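PDB 5JLU: adhesin competence repressor from Streptococcus pyogenes serotype M3, which represses transcription as a zinc-responsive, DNA-binding regulator of the MarR family, working as a homodimer. Local coordinates for residues 53-57 / 58-62; 73-76 / 77-81; 132-135 / 136-139. All coordinates share one frame; numbering follows the deposited sequence.

Overall arrangement
Three local contacts, each made within one continuous piece of chain so that none closes a long loop, follow one another from the N terminus without nesting or crossing. Interaction 1 (53-57 with 58-62) turns short strand 55-56 into helix 57-64. Interaction 2 (73-76 with 77-81) forms the last turns of the next helix, 68-80. These two meet directly, L60 CD1 lying 3.8 Å from I75 CD1, which joins the two helices of the helix-turn-helix. Interaction 3 (132-135 with 136-139) opens helix 131-149 at the subunit interface, its centre about 40 Å from that of interaction 2, on the opposite side of the chain's centre.

Interaction 1: 53-57 / 58-62; sequences QRLTN and TDLAK
T56 and D59 grip each other where a short strand gives way to helix 57-64, a worked example of how a helix start is capped. Two reciprocal bonds do most of the work. The backbone N of D59 donates to T56 OG1 at 3.0 Å, while the backbone N of T56 donates to D59 OD2, also at 3.0 Å and almost straight (173°). That second donor reaches OD2 on its anti side, well out of the carboxylate plane. A weak bond from T56 OG1 to the same OD2 (2.9 Å) braces the pair. T56 holds OG1 between its backbone N and carbonyl carbon (chi1 54°), which turns the hydroxyl over the first helical turn.

Backbone bonds carry the helix onward: L60 N donates to T56 O, and A61 N to N57 O at 2.8 Å. The amide oxygen of N57 has its partner on the following helix, in T72.

Apolar contact lies alongside the polar one. L55 packs CB and CD2 over D59 CB, and its other methyl, CD1, meets L60 CD2 at 3.7 Å; both leucines also rest on L49 of helix 41-52. The T56-D59 arrangement is a capping box, here opening the first helix of the helix-turn-helix pair in the winged helix-turn-helix fold of MarR proteins.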
ATOM      1  N   GLN A  53      11.598  11.490  18.465  1.00 60.34           N
ATOM      2  CA  GLN A  53      13.023  11.574  18.906  1.00 58.72           C
ATOM      3  C   GLN A  53      13.951  11.745  17.710  1.00 58.88           C
ATOM      4  O   GLN A  53      13.626  11.320  16.576  1.00 51.69           O
ATOM      5  CB  GLN A  53      13.439  10.315  19.676  1.00 59.68           C
ATOM      6  CG  GLN A  53      13.273   9.047  18.871  1.00 64.12           C
ATOM      7  CD  GLN A  53      13.209   7.798  19.729  1.00 73.76           C
ATOM      8  OE1 GLN A  53      14.112   7.553  20.542  1.00 78.27           O
ATOM      9  NE2 GLN A  53      12.136   6.989  19.550  1.00 63.77           N
ATOM     10  N   ARG A  54      15.092  12.387  17.942  1.00 52.48           N
ATOM     11  CA  ARG A  54      16.152  12.435  16.957  1.00 59.68           C
ATOM     12  C   ARG A  54      16.645  10.992  16.682  1.00 56.31           C
ATOM     13  O   ARG A  54      16.691  10.145  17.603  1.00 52.42           O
ATOM     14  CB  ARG A  54      17.298  13.345  17.425  1.00 73.82           C
ATOM     15  CG  ARG A  54      16.957  14.855  17.552  1.00 92.12           C
ATOM     16  CD  ARG A  54      18.182  15.718  17.983  1.00 91.42           C
ATOM     17  NE  ARG A  54      19.023  14.919  18.887  1.00 96.93           N
ATOM     18  CZ  ARG A  54      20.349  14.974  19.029  1.00 95.73           C
ATOM     19  NH1 ARG A  54      20.940  14.113  19.866  1.00 86.20           N
ATOM     20  NH2 ARG A  54      21.088  15.865  18.366  1.00 96.38           N
ATOM     21  N   LEU A  55      16.922  10.686  15.398  1.00 46.85           N
ATOM     22  CA  LEU A  55      17.383   9.340  15.024  1.00 46.98           C
ATOM     23  C   LEU A  55      18.340   9.448  13.877  1.00 42.37           C
ATOM     24  O   LEU A  55      18.362  10.458  13.151  1.00 48.84           O
ATOM     25  CB  LEU A  55      16.210   8.379  14.624  1.00 43.61           C
ATOM     26  CG  LEU A  55      15.046   8.071  15.579  1.00 49.81           C
ATOM     27  CD1 LEU A  55      13.792   7.533  14.845  1.00 51.43           C
ATOM     28  CD2 LEU A  55      15.471   7.083  16.662  1.00 52.95           C
ATOM     29  N   THR A  56      19.073   8.370  13.672  1.00 44.10           N
ATOM     30  CA  THR A  56      19.956   8.267  12.539  1.00 45.09           C
ATOM     31  C   THR A  56      19.289   7.616  11.348  1.00 50.96           C
ATOM     32  O   THR A  56      18.238   6.979  11.460  1.00 41.97           O
ATOM     33  CB  THR A  56      21.213   7.407  12.891  1.00 45.14           C
ATOM     34  OG1 THR A  56      20.805   6.131  13.406  1.00 49.19           O
ATOM     35  CG2 THR A  56      22.051   8.105  13.921  1.00 48.47           C
ATOM     36  N   ASN A  57      19.970   7.703  10.221  1.00 44.68           N
ATOM     37  CA  ASN A  57      19.595   6.977   9.050  1.00 49.74           C
ATOM     38  C   ASN A  57      19.371   5.479   9.392  1.00 51.87           C
ATOM     39  O   ASN A  57      18.339   4.858   9.077  1.00 49.03           O
ATOM     40  CB  ASN A  57      20.674   7.203   7.960  1.00 50.07           C
ATOM     41  CG  ASN A  57      20.449   6.361   6.711  1.00 57.51           C
ATOM     42  OD1 ASN A  57      20.223   6.881   5.614  1.00 62.21           O
ATOM     43  ND2 ASN A  57      20.494   5.037   6.882  1.00 66.85           N
ATOM     44  N   THR A  58      20.326   4.912  10.094  1.00 46.78           N
ATOM     45  CA  THR A  58      20.287   3.478  10.412  1.00 46.76           C
ATOM     46  C   THR A  58      19.205   3.133  11.487  1.00 40.05           C
ATOM     47  O   THR A  58      18.577   2.114  11.381  1.00 45.46           O
ATOM     48  CB  THR A  58      21.704   2.867  10.663  1.00 59.14           C
ATOM     49  OG1 THR A  58      21.640   1.961  11.765  1.00 62.69           O
ATOM     50  CG2 THR A  58      22.870   3.924  10.881  1.00 60.98           C
ATOM     51  N   ASP A  59      18.917   3.989  12.466  1.00 40.13           N
ATOM     52  CA  ASP A  59      17.766   3.727  13.369  1.00 39.70           C
ATOM     53  C   ASP A  59      16.473   3.705  12.548  1.00 45.62           C
ATOM     54  O   ASP A  59      15.625   2.914  12.796  1.00 45.82           O
ATOM     55  CB  ASP A  59      17.571   4.830  14.382  1.00 45.76           C
ATOM     56  CG  ASP A  59      18.751   4.974  15.377  1.00 61.85           C
ATOM     57  OD1 ASP A  59      19.299   3.916  15.758  1.00 59.52           O
ATOM     58  OD2 ASP A  59      19.106   6.148  15.758  1.00 58.45           O
ATOM     59  N   LEU A  60      16.345   4.643  11.603  1.00 40.81           N
ATOM     60  CA  LEU A  60      15.158   4.778  10.744  1.00 37.30           C
ATOM     61  C   LEU A  60      15.031   3.594   9.890  1.00 37.88           C
ATOM     62  O   LEU A  60      13.943   3.078   9.785  1.00 37.45           O
ATOM     63  CB  LEU A  60      15.264   6.034   9.846  1.00 40.84           C
ATOM     64  CG  LEU A  60      15.111   7.355  10.644  1.00 35.66           C
ATOM     65  CD1 LEU A  60      15.531   8.587   9.812  1.00 37.82           C
ATOM     66  CD2 LEU A  60      13.690   7.527  11.175  1.00 32.31           C
ATOM     67  N   ALA A  61      16.122   3.137   9.255  1.00 36.14           N
ATOM     68  CA  ALA A  61      16.000   1.976   8.414  1.00 40.81           C
ATOM     69  C   ALA A  61      15.535   0.721   9.161  1.00 46.31           C
ATOM     70  O   ALA A  61      14.689  -0.023   8.643  1.00 45.92           O
ATOM     71  CB  ALA A  61      17.268   1.682   7.654  1.00 44.29           C
ATOM     72  N   LYS A  62      16.107   0.517  10.329  1.00 47.19           N
ATOM     73  CA  LYS A  62      15.747  -0.582  11.236  1.00 55.23           C
ATOM     74  C   LYS A  62      14.320  -0.466  11.689  1.00 47.30           C
ATOM     75  O   LYS A  62      13.568  -1.372  11.526  1.00 47.15           O
ATOM     76  CB  LYS A  62      16.620  -0.539  12.508  1.00 63.59           C
ATOM     77  CG  LYS A  62      18.024  -1.103  12.363  1.00 79.87           C
ATOM     78  CD  LYS A  62      18.608  -1.376  13.759  1.00 93.28           C
ATOM     79  CE  LYS A  62      20.112  -1.619  13.745  1.00 95.88           C
ATOM     80  NZ  LYS A  62      20.671  -1.230  15.071  1.00101.34           N
TER

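Interaction 2: 73-76 / 77-81; sequences KAIK and SLVKQ
I75 and V79 stand one turn apart on helix 68-80 and illustrate how a regular helix distributes its contacts around its surface. Their meeting is apolar: CG2 of I75 approaches CG2 of V79 at 4.0 Å, the two branches crossing at a slant. V79 turns this methyl beside its own backbone N, with CG1 directed the other way (chi1 169°), and the same CG2 also lies 3.3 Å from I75 O. On the adjoining flank the branch carbon of L78, CG, sits over A74 O at 3.2 Å.

Backbone hydrogen bonds tie the turns together. S77 N donates to K73 O and L78 N to A74 O; V79 N to I75 O follows, short at 2.8 Å and nearly straight (175°), then K80 N to K76 O.

Side-chain polar bonds gather where the helix ends. Q81, the first residue to leave helical geometry, folds its amide back so that NE2 donates to S77 O at 3.3 Å, from above the carbonyl plane. Q81 N reaches that oxygen from the opposite face, at 3.1 Å, so one carbonyl accepts from two donors of a single residue. NE2 adds a weak bond to S77 OG, whose stronger partner is Q43.

Helix 68-80 is the second of the helix-turn-helix, the recognition helix of MarR proteins, and probably enters the DNA groove here too. A74 and L78 face helix 41-52, packing on I46, and Q43 of that helix also bonds A74 O, while I75 and L78 meet L84 of strand 84-88.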
ATOM      1  N   LYS A  73      17.856   8.208   0.415  1.00 43.13           N
ATOM      2  CA  LYS A  73      17.078   8.794  -0.663  1.00 46.32           C
ATOM      3  C   LYS A  73      15.860   9.645  -0.153  1.00 44.06           C
ATOM      4  O   LYS A  73      15.731  10.809  -0.487  1.00 41.83           O
ATOM      5  CB  LYS A  73      16.651   7.664  -1.606  1.00 57.66           C
ATOM      6  CG  LYS A  73      16.078   8.128  -2.930  1.00 78.24           C
ATOM      7  CD  LYS A  73      16.776   7.434  -4.120  1.00 89.94           C
ATOM      8  CE  LYS A  73      16.387   8.063  -5.455  1.00 94.60           C
ATOM      9  NZ  LYS A  73      14.902   8.069  -5.592  1.00 98.79           N
ATOM     10  N   ALA A  74      15.019   9.073   0.696  1.00 36.04           N
ATOM     11  CA  ALA A  74      13.873   9.786   1.264  1.00 36.77           C
ATOM     12  C   ALA A  74      14.284  11.009   2.075  1.00 37.68           C
ATOM     13  O   ALA A  74      13.672  12.068   1.949  1.00 35.70           O
ATOM     14  CB  ALA A  74      13.076   8.868   2.172  1.00 36.18           C
ATOM     15  N   ILE A  75      15.358  10.888   2.841  1.00 34.09           N
ATOM     16  CA  ILE A  75      15.889  12.043   3.561  1.00 33.64           C
ATOM     17  C   ILE A  75      16.473  13.156   2.654  1.00 35.12           C
ATOM     18  O   ILE A  75      16.217  14.357   2.895  1.00 36.01           O
ATOM     19  CB  ILE A  75      16.888  11.639   4.620  1.00 34.97           C
ATOM     20  CG1 ILE A  75      16.178  10.919   5.793  1.00 39.90           C
ATOM     21  CG2 ILE A  75      17.606  12.875   5.171  1.00 37.51           C
ATOM     22  CD1 ILE A  75      17.123  10.293   6.777  1.00 42.91           C
ATOM     23  N   LYS A  76      17.201  12.809   1.607  1.00 35.91           N
ATOM     24  CA  LYS A  76      17.645  13.855   0.673  1.00 38.47           C
ATOM     25  C   LYS A  76      16.480  14.679   0.083  1.00 41.74           C
ATOM     26  O   LYS A  76      16.487  15.928   0.053  1.00 37.87           O
ATOM     27  CB  LYS A  76      18.473  13.254  -0.423  1.00 45.38           C
ATOM     28  CG  LYS A  76      19.924  13.046  -0.014  1.00 45.95           C
ATOM     29  CD  LYS A  76      20.702  12.297  -1.112  1.00 49.36           C
ATOM     30  CE  LYS A  76      22.058  11.898  -0.461  1.00 51.63           C
ATOM     31  NZ  LYS A  76      22.855  11.015  -1.378  1.00 50.85           N
ATOM     32  N   SER A  77      15.449  13.980  -0.342  1.00 33.96           N
ATOM     33  CA  SER A  77      14.267  14.690  -0.893  1.00 35.91           C
ATOM     34  C   SER A  77      13.582  15.529   0.182  1.00 35.74           C
ATOM     35  O   SER A  77      13.117  16.626  -0.061  1.00 38.32           O
ATOM     36  CB  SER A  77      13.312  13.640  -1.521  1.00 36.60           C
ATOM     37  OG  SER A  77      12.031  14.125  -1.677  1.00 36.65           O
ATOM     38  N   LEU A  78      13.530  15.035   1.405  1.00 34.21           N
ATOM     39  CA  LEU A  78      12.974  15.824   2.509  1.00 37.39           C
ATOM     40  C   LEU A  78      13.790  17.100   2.851  1.00 41.67           C
ATOM     41  O   LEU A  78      13.235  18.192   3.081  1.00 39.76           O
ATOM     42  CB  LEU A  78      12.831  14.932   3.751  1.00 34.62           C
ATOM     43  CG  LEU A  78      11.667  13.912   3.663  1.00 37.62           C
ATOM     44  CD1 LEU A  78      11.669  12.989   4.840  1.00 34.39           C
ATOM     45  CD2 LEU A  78      10.364  14.668   3.641  1.00 35.09           C
ATOM     46  N   VAL A  79      15.106  16.941   2.944  1.00 43.06           N
ATOM     47  CA  VAL A  79      15.981  18.085   3.143  1.00 38.21           C
ATOM     48  C   VAL A  79      15.754  19.076   1.977  1.00 39.86           C
ATOM     49  O   VAL A  79      15.599  20.274   2.217  1.00 40.60           O
ATOM     50  CB  VAL A  79      17.426  17.663   3.206  1.00 37.64           C
ATOM     51  CG1 VAL A  79      18.370  18.905   3.152  1.00 39.75           C
ATOM     52  CG2 VAL A  79      17.712  16.813   4.467  1.00 35.20           C
ATOM     53  N   LYS A  80      15.690  18.578   0.740  1.00 39.82           N
ATOM     54  CA  LYS A  80      15.445  19.445  -0.430  1.00 41.80           C
ATOM     55  C   LYS A  80      14.147  20.246  -0.285  1.00 46.01           C
ATOM     56  O   LYS A  80      14.117  21.398  -0.643  1.00 43.92           O
ATOM     57  CB  LYS A  80      15.442  18.667  -1.766  1.00 44.44           C
ATOM     58  CG  LYS A  80      15.051  19.538  -3.014  1.00 48.40           C
ATOM     59  CD  LYS A  80      14.457  18.740  -4.188  1.00 57.13           C
ATOM     60  CE  LYS A  80      13.662  19.630  -5.168  1.00 69.27           C
ATOM     61  NZ  LYS A  80      12.330  19.073  -5.535  1.00 73.78           N
ATOM     62  N   GLN A  81      13.117  19.657   0.320  1.00 42.09           N
ATOM     63  CA  GLN A  81      11.836  20.358   0.565  1.00 42.62           C
ATOM     64  C   GLN A  81      11.766  21.103   1.877  1.00 43.06           C
ATOM     65  O   GLN A  81      10.670  21.449   2.332  1.00 52.29           O
ATOM     66  CB  GLN A  81      10.692  19.360   0.451  1.00 43.67           C
ATOM     67  CG  GLN A  81      10.696  18.666  -0.930  1.00 44.24           C
ATOM     68  CD  GLN A  81       9.578  17.595  -1.019  1.00 51.89           C
ATOM     69  OE1 GLN A  81       8.407  17.926  -1.186  1.00 61.27           O
ATOM     70  NE2 GLN A  81       9.936  16.335  -0.889  1.00 51.11           N
TER

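Interaction 3: 132-135 / 136-139; sequences KELE and IVDK
E133 and I136 meet near the start of helix 131-149, where one carbonyl oxygen serves two donors, three and four residues further on. I136 N donates to E133 O at 2.8 Å, but with a bent path (131°) and from above the carbonyl plane. V137 N reaches the same oxygen at 3.0 Å, in the carbonyl plane and much straighter. I136 CB lies only 3.3 Å from E133 O. The i to i+4 pattern that V137 begins continues with D138 N to L134 O and K139 N to E135 O.

The packed side is largely apolar. A methyl of L134, CD2, comes to V137 CB at 4.2 Å, a light touch within the chain that the second subunit backs: L134 packs on its L7, V137 on its F140, and I136 on its own counterpart. CB of D138 rests over L134 O at 3.3 Å.

D138 forms the edge facing the partner. It holds its carboxylate away from its own backbone N (chi1 -176°), and OD1 forms a salt bridge with K10 of the second subunit, whose L7 it also touches.

The loose, exposed side belongs to E135, with K132 one turn back. E135 bends at its second torsion (chi2 -43°), and its OE1 stays 4.8 Å from D138 OD2; two like charges so near would probably disfavour each other somewhat, a strain that K10 probably eases.

Such an arrangement, one helical face packed against the partner and its polar flank bridged to it, is characteristic of the helical dimerization region of MarR-family repressors.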
ATOM      1  N   LYS A 132     -11.447 -14.938  22.350  1.00 51.57           N
ATOM      2  CA  LYS A 132     -11.047 -16.187  21.700  1.00 59.59           C
ATOM      3  C   LYS A 132     -10.723 -15.996  20.205  1.00 50.95           C
ATOM      4  O   LYS A 132      -9.633 -16.334  19.744  1.00 44.05           O
ATOM      5  CB  LYS A 132     -12.132 -17.295  21.864  1.00 64.31           C
ATOM      6  CG  LYS A 132     -11.665 -18.536  22.629  1.00 76.06           C
ATOM      7  CD  LYS A 132     -12.816 -19.537  22.836  1.00 80.57           C
ATOM      8  CE  LYS A 132     -13.599 -19.292  24.134  1.00 80.41           C
ATOM      9  NZ  LYS A 132     -14.446 -20.474  24.482  1.00 77.91           N
ATOM     10  N   GLU A 133     -11.679 -15.476  19.467  1.00 43.53           N
ATOM     11  CA  GLU A 133     -11.442 -15.149  18.076  1.00 49.18           C
ATOM     12  C   GLU A 133     -10.165 -14.270  17.931  1.00 51.22           C
ATOM     13  O   GLU A 133      -9.244 -14.619  17.200  1.00 48.84           O
ATOM     14  CB  GLU A 133     -12.711 -14.534  17.455  1.00 49.07           C
ATOM     15  CG  GLU A 133     -13.836 -15.559  17.304  1.00 53.15           C
ATOM     16  CD  GLU A 133     -15.198 -14.963  16.959  1.00 60.23           C
ATOM     17  OE1 GLU A 133     -15.464 -13.741  17.227  1.00 54.38           O
ATOM     18  OE2 GLU A 133     -16.017 -15.733  16.392  1.00 60.01           O
ATOM     19  N   LEU A 134     -10.014 -13.237  18.758  1.00 55.13           N
ATOM     20  CA  LEU A 134      -8.889 -12.340  18.622  1.00 51.39           C
ATOM     21  C   LEU A 134      -7.538 -12.979  18.848  1.00 54.36           C
ATOM     22  O   LEU A 134      -6.544 -12.415  18.385  1.00 46.98           O
ATOM     23  CB  LEU A 134      -9.042 -11.054  19.487  1.00 50.50           C
ATOM     24  CG  LEU A 134     -10.202 -10.180  18.977  1.00 46.63           C
ATOM     25  CD1 LEU A 134     -10.502  -9.060  19.948  1.00 48.17           C
ATOM     26  CD2 LEU A 134      -9.960  -9.592  17.590  1.00 49.91           C
ATOM     27  N   GLU A 135      -7.433 -14.104  19.557  1.00 44.05           N
ATOM     28  CA  GLU A 135      -6.092 -14.774  19.632  1.00 52.15           C
ATOM     29  C   GLU A 135      -5.670 -15.314  18.253  1.00 41.43           C
ATOM     30  O   GLU A 135      -4.501 -15.324  17.894  1.00 43.20           O
ATOM     31  CB  GLU A 135      -6.028 -15.919  20.700  1.00 57.56           C
ATOM     32  CG  GLU A 135      -6.406 -15.484  22.135  1.00 63.84           C
ATOM     33  CD  GLU A 135      -5.802 -14.133  22.529  1.00 76.96           C
ATOM     34  OE1 GLU A 135      -4.542 -14.087  22.626  1.00 66.18           O
ATOM     35  OE2 GLU A 135      -6.572 -13.122  22.700  1.00 87.46           O
ATOM     36  N   ILE A 136      -6.653 -15.730  17.501  1.00 39.11           N
ATOM     37  CA  ILE A 136      -6.418 -16.246  16.181  1.00 43.82           C
ATOM     38  C   ILE A 136      -6.151 -15.077  15.232  1.00 51.73           C
ATOM     39  O   ILE A 136      -5.266 -15.155  14.401  1.00 45.58           O
ATOM     40  CB  ILE A 136      -7.600 -17.029  15.721  1.00 40.83           C
ATOM     41  CG1 ILE A 136      -7.712 -18.296  16.592  1.00 54.23           C
ATOM     42  CG2 ILE A 136      -7.489 -17.414  14.243  1.00 45.01           C
ATOM     43  CD1 ILE A 136      -9.100 -18.873  16.499  1.00 58.25           C
ATOM     44  N   VAL A 137      -6.913 -14.002  15.363  1.00 45.14           N
ATOM     45  CA  VAL A 137      -6.649 -12.838  14.563  1.00 47.70           C
ATOM     46  C   VAL A 137      -5.221 -12.358  14.821  1.00 45.23           C
ATOM     47  O   VAL A 137      -4.513 -12.100  13.882  1.00 42.71           O
ATOM     48  CB  VAL A 137      -7.694 -11.744  14.781  1.00 43.46           C
ATOM     49  CG1 VAL A 137      -7.226 -10.436  14.148  1.00 44.82           C
ATOM     50  CG2 VAL A 137      -9.039 -12.194  14.226  1.00 39.17           C
ATOM     51  N   ASP A 138      -4.766 -12.408  16.070  1.00 48.63           N
ATOM     52  CA  ASP A 138      -3.426 -12.018  16.430  1.00 44.63           C
ATOM     53  C   ASP A 138      -2.433 -12.876  15.742  1.00 46.88           C
ATOM     54  O   ASP A 138      -1.504 -12.378  15.054  1.00 45.54           O
ATOM     55  CB  ASP A 138      -3.242 -12.108  17.959  1.00 55.55           C
ATOM     56  CG  ASP A 138      -1.852 -11.606  18.457  1.00 52.79           C
ATOM     57  OD1 ASP A 138      -0.986 -11.169  17.666  1.00 55.56           O
ATOM     58  OD2 ASP A 138      -1.626 -11.659  19.684  1.00 50.54           O
ATOM     59  N   LYS A 139      -2.614 -14.174  15.932  1.00 48.24           N
ATOM     60  CA  LYS A 139      -1.746 -15.164  15.312  1.00 50.32           C
ATOM     61  C   LYS A 139      -1.701 -14.894  13.804  1.00 47.37           C
ATOM     62  O   LYS A 139      -0.641 -14.834  13.244  1.00 38.98           O
ATOM     63  CB  LYS A 139      -2.202 -16.594  15.645  1.00 61.13           C
ATOM     64  CG  LYS A 139      -1.104 -17.668  15.534  1.00 82.09           C
ATOM     65  CD  LYS A 139      -1.629 -19.124  15.631  1.00 93.60           C
ATOM     66  CE  LYS A 139      -0.891 -20.075  14.665  1.00 90.05           C
ATOM     67  NZ  LYS A 139      -1.601 -21.370  14.499  1.00 88.53           N
TER